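Local coordinates for protein acetate kinase (Entamoeba histolytica, PDB 4H0O) that is a pyrophosphate-dependent acetate kinase of the ASKHA superfamily, interconverting acetate and acetyl phosphate through phosphoryl transfer, at residues S216-I221 / K311-T316; S234-L239 / T243-I248. All blocks are in the same frame, centred on the assembly; numbering follows the deposited sequence.

Contact 1: residues S216-I221 / K311-T316; sequences SSCCGI and KQLAKT
Leu313 and Thr316, three residues apart on helix 299-324, rest against Cys218 of strand 216-222, and these three side chains make up the whole of a small, apolar contact that buries 109 Å². Just before them on the helix, Gln312 acts through its backbone: its carbonyl O accepts the helical bond from Thr316 N and a second, shorter bond from Thr316 OG1 (2.6 Å), the two donors arriving from opposite faces of the carbonyl plane. Leu313 comes next. Its CB is not aimed at the strand, but chi1 of 178°, with CG anti to the backbone N, carries CG toward the strand, and chi2 of 51° brings methyl CD1 to Cys218 SG at 3.5 Å. Leu313 also packs on Leu211 of the neighbouring strand 205-211. Further on, Ala314 packs on Val322 of the second subunit, so that the helix stands between the sheet and the dimer partner. Thr316, by contrast, points its CB at the strand. Because its hydroxyl is turned back to Gln312 O, its methyl CG2 is the group presented to Cys218, and it lies 4.1 Å from Cys218 CB. The cysteine thus meets the helix with two different atoms: SG meets Leu313, and CB meets Thr316, about one helical turn further on. In its strand neighbours Ser217 and Cys219 the CB points away from residues 311-316; Ser217 OG is hydrogen-bonded to Tyr188 OH and to His184 ND1, a predicted transition-state stabiliser. A mixed sheet on which helix 299-324 packs through Cys218, while Ser217 and Cys219, on either side of it in sequence, have partners that include Tyr188 of helix 185-195, is in keeping with the ribonuclease H-like fold of the ASKHA superfamily.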
ATOM      1  N   SER B 216      14.278  -0.273  -1.806  1.00 30.07           N
ATOM      2  CA  SER B 216      13.950  -1.159  -0.695  1.00 29.69           C
ATOM      3  C   SER B 216      12.650  -1.896  -0.985  1.00 32.05           C
ATOM      4  O   SER B 216      11.725  -1.328  -1.575  1.00 29.77           O
ATOM      5  CB  SER B 216      13.821  -0.377   0.615  1.00 30.80           C
ATOM      6  OG  SER B 216      15.091  -0.053   1.151  1.00 33.30           O
ATOM      7  N   SER B 217      12.578  -3.154  -0.560  1.00 27.49           N
ATOM      8  CA  SER B 217      11.372  -3.951  -0.752  1.00 30.15           C
ATOM      9  C   SER B 217      11.266  -5.080   0.271  1.00 30.13           C
ATOM     10  O   SER B 217      12.240  -5.418   0.950  1.00 30.41           O
ATOM     11  CB  SER B 217      11.327  -4.524  -2.173  1.00 21.47           C
ATOM     12  OG  SER B 217      12.263  -5.573  -2.332  1.00 29.18           O
ATOM     13  N   CYS B 218      10.069  -5.649   0.383  1.00 27.80           N
ATOM     14  CA  CYS B 218       9.842  -6.851   1.176  1.00 28.20           C
ATOM     15  C   CYS B 218       9.305  -7.948   0.274  1.00 32.80           C
ATOM     16  O   CYS B 218       8.655  -7.664  -0.738  1.00 31.42           O
ATOM     17  CB  CYS B 218       8.828  -6.588   2.287  1.00 30.18           C
ATOM     18  SG  CYS B 218       9.425  -5.533   3.608  1.00 36.79           S
ATOM     19  N   CYS B 219       9.564  -9.198   0.640  1.00 26.05           N
ATOM     20  CA  CYS B 219       9.058 -10.320  -0.136  1.00 28.80           C
ATOM     21  C   CYS B 219       8.462 -11.404   0.761  1.00 34.64           C
ATOM     22  O   CYS B 219       9.099 -11.847   1.721  1.00 30.72           O
ATOM     23  CB  CYS B 219      10.168 -10.914  -1.002  1.00 25.03           C
ATOM     24  SG  CYS B 219       9.596 -12.153  -2.189  1.00 36.97           S
ATOM     25  N   GLY B 220       7.240 -11.827   0.452  1.00 31.38           N
ATOM     26  CA  GLY B 220       6.639 -12.948   1.152  1.00 22.89           C
ATOM     27  C   GLY B 220       7.024 -14.234   0.447  1.00 30.13           C
ATOM     28  O   GLY B 220       6.731 -14.408  -0.739  1.00 34.33           O
ATOM     29  N   ILE B 221       7.684 -15.135   1.169  1.00 29.41           N
ATOM     30  CA  ILE B 221       8.221 -16.347   0.562  1.00 31.79           C
ATOM     31  C   ILE B 221       7.646 -17.623   1.186  1.00 35.30           C
ATOM     32  O   ILE B 221       7.806 -17.875   2.385  1.00 26.60           O
ATOM     33  CB  ILE B 221       9.759 -16.358   0.640  1.00 34.57           C
ATOM     34  CG1 ILE B 221      10.318 -15.141  -0.104  1.00 26.89           C
ATOM     35  CG2 ILE B 221      10.314 -17.643   0.052  1.00 26.69           C
ATOM     36  CD1 ILE B 221      11.780 -14.869   0.164  1.00 27.69           C
ATOM     37  N   LYS B 311       6.701   2.901   9.977  1.00 27.53           N
ATOM     38  CA  LYS B 311       5.272   2.647   9.849  1.00 30.94           C
ATOM     39  C   LYS B 311       4.952   1.881   8.569  1.00 32.97           C
ATOM     40  O   LYS B 311       4.199   0.907   8.592  1.00 25.27           O
ATOM     41  CB  LYS B 311       4.489   3.961   9.884  1.00 30.60           C
ATOM     42  CG  LYS B 311       2.986   3.793   9.728  1.00 40.84           C
ATOM     43  CD  LYS B 311       2.408   4.842   8.791  1.00 45.32           C
ATOM     44  CE  LYS B 311       2.601   4.450   7.336  1.00 59.48           C
ATOM     45  NZ  LYS B 311       1.649   5.160   6.438  1.00 56.09           N
ATOM     46  N   GLN B 312       5.524   2.325   7.454  1.00 29.60           N
ATOM     47  CA  GLN B 312       5.278   1.680   6.171  1.00 34.90           C
ATOM     48  C   GLN B 312       5.882   0.281   6.106  1.00 32.11           C
ATOM     49  O   GLN B 312       5.279  -0.631   5.538  1.00 27.68           O
ATOM     50  CB  GLN B 312       5.810   2.538   5.025  1.00 31.58           C
ATOM     51  CG  GLN B 312       5.323   2.096   3.657  1.00 36.46           C
ATOM     52  CD  GLN B 312       3.809   2.132   3.539  1.00 41.75           C
ATOM     53  OE1 GLN B 312       3.133   2.875   4.253  1.00 48.30           O
ATOM     54  NE2 GLN B 312       3.269   1.325   2.633  1.00 47.62           N
ATOM     55  N   LEU B 313       7.065   0.115   6.695  1.00 29.04           N
ATOM     56  CA  LEU B 313       7.724  -1.189   6.736  1.00 29.41           C
ATOM     57  C   LEU B 313       6.918  -2.171   7.581  1.00 30.28           C
ATOM     58  O   LEU B 313       6.729  -3.327   7.199  1.00 27.25           O
ATOM     59  CB  LEU B 313       9.155  -1.061   7.269  1.00 24.26           C
ATOM     60  CG  LEU B 313       9.973  -2.350   7.411  1.00 29.27           C
ATOM     61  CD1 LEU B 313       9.956  -3.161   6.125  1.00 24.42           C
ATOM     62  CD2 LEU B 313      11.412  -2.049   7.812  1.00 24.06           C
ATOM     63  N   ALA B 314       6.434  -1.700   8.725  1.00 28.43           N
ATOM     64  CA  ALA B 314       5.630  -2.533   9.611  1.00 27.77           C
ATOM     65  C   ALA B 314       4.322  -2.950   8.936  1.00 29.95           C
ATOM     66  O   ALA B 314       3.924  -4.116   8.990  1.00 28.95           O
ATOM     67  CB  ALA B 314       5.352  -1.801  10.905  1.00 24.37           C
ATOM     68  N   LYS B 315       3.653  -1.991   8.305  1.00 30.83           N
ATOM     69  CA  LYS B 315       2.399  -2.258   7.608  1.00 33.41           C
ATOM     70  C   LYS B 315       2.588  -3.244   6.451  1.00 33.10           C
ATOM     71  O   LYS B 315       1.739  -4.107   6.206  1.00 31.16           O
ATOM     72  CB  LYS B 315       1.793  -0.951   7.093  1.00 31.11           C
ATOM     73  CG  LYS B 315       0.522  -1.138   6.280  1.00 44.84           C
ATOM     74  CD  LYS B 315       0.120   0.142   5.555  1.00 53.54           C
ATOM     75  CE  LYS B 315      -0.112   1.291   6.528  1.00 50.25           C
ATOM     76  NZ  LYS B 315      -0.456   2.566   5.831  1.00 65.40           N
ATOM     77  N   THR B 316       3.709  -3.113   5.748  1.00 28.80           N
ATOM     78  CA  THR B 316       4.016  -3.989   4.621  1.00 29.28           C
ATOM     79  C   THR B 316       4.245  -5.433   5.080  1.00 31.04           C
ATOM     80  O   THR B 316       3.783  -6.379   4.433  1.00 33.32           O
ATOM     81  CB  THR B 316       5.251  -3.496   3.851  1.00 25.71           C
ATOM     82  OG1 THR B 316       5.065  -2.122   3.480  1.00 31.75           O
ATOM     83  CG2 THR B 316       5.466  -4.336   2.596  1.00 24.09           C
TER

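Contact 2: residues S234-L239 / T243-I248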
ATOM      1  N   SER B 234       6.536  -0.594 -11.254  1.00 30.73           N
ATOM      2  CA  SER B 234       7.700   0.282 -11.208  1.00 27.85           C
ATOM      3  C   SER B 234       8.533   0.006  -9.967  1.00 33.84           C
ATOM      4  O   SER B 234       8.108  -0.725  -9.069  1.00 36.66           O
ATOM      5  CB  SER B 234       7.278   1.750 -11.202  1.00 35.06           C
ATOM      6  OG  SER B 234       6.895   2.167  -9.903  1.00 33.80           O
ATOM      7  N   THR B 235       9.726   0.591  -9.918  1.00 33.25           N
ATOM      8  CA  THR B 235      10.620   0.420  -8.778  1.00 36.21           C
ATOM      9  C   THR B 235      10.401   1.524  -7.748  1.00 39.09           C
ATOM     10  O   THR B 235      11.237   1.748  -6.873  1.00 37.68           O
ATOM     11  CB  THR B 235      12.097   0.419  -9.213  1.00 37.56           C
ATOM     12  OG1 THR B 235      12.405   1.655  -9.870  1.00 38.74           O
ATOM     13  CG2 THR B 235      12.373  -0.737 -10.161  1.00 39.04           C
ATOM     14  N   LEU B 236       9.269   2.208  -7.866  1.00 30.61           N
ATOM     15  CA  LEU B 236       8.918   3.301  -6.962  1.00 38.80           C
ATOM     16  C   LEU B 236       7.929   2.847  -5.879  1.00 38.19           C
ATOM     17  O   LEU B 236       7.842   3.446  -4.807  1.00 34.07           O
ATOM     18  CB  LEU B 236       8.337   4.467  -7.773  1.00 36.14           C
ATOM     19  CG  LEU B 236       7.749   5.692  -7.070  1.00 43.25           C
ATOM     20  CD1 LEU B 236       8.200   6.965  -7.758  1.00 39.08           C
ATOM     21  CD2 LEU B 236       6.233   5.620  -7.061  1.00 49.68           C
ATOM     22  N   ALA B 237       7.198   1.774  -6.163  1.00 29.42           N
ATOM     23  CA  ALA B 237       6.148   1.293  -5.267  1.00 37.04           C
ATOM     24  C   ALA B 237       6.684   0.595  -4.013  1.00 37.24           C
ATOM     25  O   ALA B 237       7.808   0.082  -4.001  1.00 28.07           O
ATOM     26  CB  ALA B 237       5.213   0.365  -6.018  1.00 36.67           C
ATOM     27  N   GLY B 238       5.870   0.581  -2.959  1.00 29.09           N
ATOM     28  CA  GLY B 238       6.148  -0.233  -1.788  1.00 29.57           C
ATOM     29  C   GLY B 238       6.589   0.525  -0.551  1.00 35.38           C
ATOM     30  O   GLY B 238       5.863   1.377  -0.026  1.00 29.24           O
ATOM     31  N   LEU B 239       7.786   0.191  -0.079  1.00 26.48           N
ATOM     32  CA  LEU B 239       8.354   0.783   1.125  1.00 34.27           C
ATOM     33  C   LEU B 239       8.712   2.252   0.922  1.00 31.35           C
ATOM     34  O   LEU B 239       8.946   2.693  -0.205  1.00 27.39           O
ATOM     35  CB  LEU B 239       9.619   0.020   1.521  1.00 25.58           C
ATOM     36  CG  LEU B 239       9.521  -1.199   2.440  1.00 38.60           C
ATOM     37  CD1 LEU B 239       8.277  -2.012   2.173  1.00 31.01           C
ATOM     38  CD2 LEU B 239      10.749  -2.074   2.268  1.00 27.83           C
ATOM     39  N   THR B 243      15.145   7.827  -1.469  1.00 30.58           N
ATOM     40  CA  THR B 243      14.680   9.008  -2.197  1.00 33.99           C
ATOM     41  C   THR B 243      13.338   8.794  -2.894  1.00 35.30           C
ATOM     42  O   THR B 243      12.891   9.654  -3.659  1.00 30.70           O
ATOM     43  CB  THR B 243      15.700   9.468  -3.264  1.00 35.44           C
ATOM     44  OG1 THR B 243      15.826   8.460  -4.276  1.00 32.81           O
ATOM     45  CG2 THR B 243      17.059   9.731  -2.639  1.00 31.78           C
ATOM     46  N   ARG B 244      12.711   7.649  -2.647  1.00 35.60           N
ATOM     47  CA  ARG B 244      11.434   7.327  -3.275  1.00 30.73           C
ATOM     48  C   ARG B 244      10.289   7.457  -2.279  1.00 36.51           C
ATOM     49  O   ARG B 244      10.494   7.349  -1.071  1.00 33.70           O
ATOM     50  CB  ARG B 244      11.466   5.914  -3.859  1.00 27.38           C
ATOM     51  CG  ARG B 244      12.296   5.784  -5.125  1.00 37.72           C
ATOM     52  CD  ARG B 244      12.606   4.328  -5.436  1.00 31.64           C
ATOM     53  NE  ARG B 244      13.710   4.194  -6.382  1.00 38.61           N
ATOM     54  CZ  ARG B 244      14.367   3.062  -6.609  1.00 41.32           C
ATOM     55  NH1 ARG B 244      14.033   1.957  -5.953  1.00 35.39           N
ATOM     56  NH2 ARG B 244      15.358   3.032  -7.489  1.00 37.44           N
ATOM     57  N   CYS B 245       9.083   7.689  -2.789  1.00 26.51           N
ATOM     58  CA  CYS B 245       7.918   7.835  -1.922  1.00 32.58           C
ATOM     59  C   CYS B 245       7.335   6.509  -1.443  1.00 31.95           C
ATOM     60  O   CYS B 245       6.818   6.424  -0.329  1.00 39.53           O
ATOM     61  CB  CYS B 245       6.833   8.639  -2.634  1.00 31.23           C
ATOM     62  SG  CYS B 245       6.244   7.879  -4.157  1.00 34.96           S
ATOM     63  N   GLY B 246       7.410   5.478  -2.279  1.00 32.18           N
ATOM     64  CA  GLY B 246       6.743   4.224  -1.971  1.00 34.94           C
ATOM     65  C   GLY B 246       5.251   4.357  -2.228  1.00 35.53           C
ATOM     66  O   GLY B 246       4.826   5.290  -2.912  1.00 30.35           O
ATOM     67  N   ASP B 247       4.455   3.436  -1.688  1.00 31.63           N
ATOM     68  CA  ASP B 247       3.004   3.491  -1.862  1.00 33.67           C
ATOM     69  C   ASP B 247       2.386   4.756  -1.258  1.00 34.85           C
ATOM     70  O   ASP B 247       2.514   5.013  -0.060  1.00 34.63           O
ATOM     71  CB  ASP B 247       2.335   2.254  -1.257  1.00 40.25           C
ATOM     72  CG  ASP B 247       2.542   1.000  -2.095  1.00 44.47           C
ATOM     73  OD1 ASP B 247       2.832   1.116  -3.307  1.00 48.51           O
ATOM     74  OD2 ASP B 247       2.397  -0.108  -1.538  1.00 50.15           O
ATOM     75  N   ILE B 248       1.719   5.541  -2.100  1.00 33.03           N
ATOM     76  CA  ILE B 248       0.996   6.730  -1.652  1.00 30.18           C
ATOM     77  C   ILE B 248      -0.390   6.767  -2.290  1.00 27.82           C
ATOM     78  O   ILE B 248      -0.681   5.971  -3.186  1.00 26.52           O
ATOM     79  CB  ILE B 248       1.746   8.022  -2.020  1.00 38.12           C
ATOM     80  CG1 ILE B 248       1.972   8.087  -3.531  1.00 25.37           C
ATOM     81  CG2 ILE B 248       3.073   8.118  -1.263  1.00 30.76           C
ATOM     82  CD1 ILE B 248       2.616   9.384  -3.999  1.00 33.15           C
TER
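Arg244 and Thr235 meet where a loop of this ASKHA kinase, running between strand 225-229 and helix 251-260, doubles back on itself. Arg244, predicted to stabilise the transition state, loses the most surface here. Its side chain, extended from CG to NE, passes Leu236 CA with CD and crosses that of Thr235 at a slant: Thr235 OG1 stands 4.0 Å above the guanidinium plane, over its centre. The carbonyl O of Thr235 also lies over a face, and although it is 3.0 Å from Arg244 NH1 the angle is too poor for a hydrogen bond.

Leu236, nearly as much covered, turns to Cys245, and its methyl CD2 touches Cys245 SG at 3.7 Å. Its backbone N is held by Ser234 OG in an ST turn, while Leu269 of helix 262-271 packs on both Leu236 and Cys245.

Gly246 fits with its CA close to three carbonyl oxygens, making CA-H...O contacts with Leu236 O (3.1 Å) and Leu239 O (3.2 Å). A CB here would run into Gly238 O and Leu239 O, and the positive phi separately suits a glycine. Next to it Asp247 joins Gly238 by two bonds: a weak one from Gly238 N to Asp247 OD1, and a nearly straight one (172°) from Asp247 N to Gly238 O, whose donor sits above the carbonyl plane.

Overall arrangement
From the N terminus the chain builds the eight-stranded sheet, then passes strand 205-211 to reach strand 216-222, where contact 1 begins, and after strand 225-229 enters the loop holding both segments of contact 2. Contact 2 closes a short loop there, with three residues between its segments; contact 1 closes the far longer one, with 89 intervening residues, and encloses contact 2 entirely. The two never cross. Their centres lie 11 Å apart, and Leu239 bridges them: its CD1 is 3.5 Å from Thr316 OG1 and its CD2 3.5 Å from Ser217 N. This loop is thereby seated against both the six-stranded sheet and helix 299-324, and both contacts also border the second subunit.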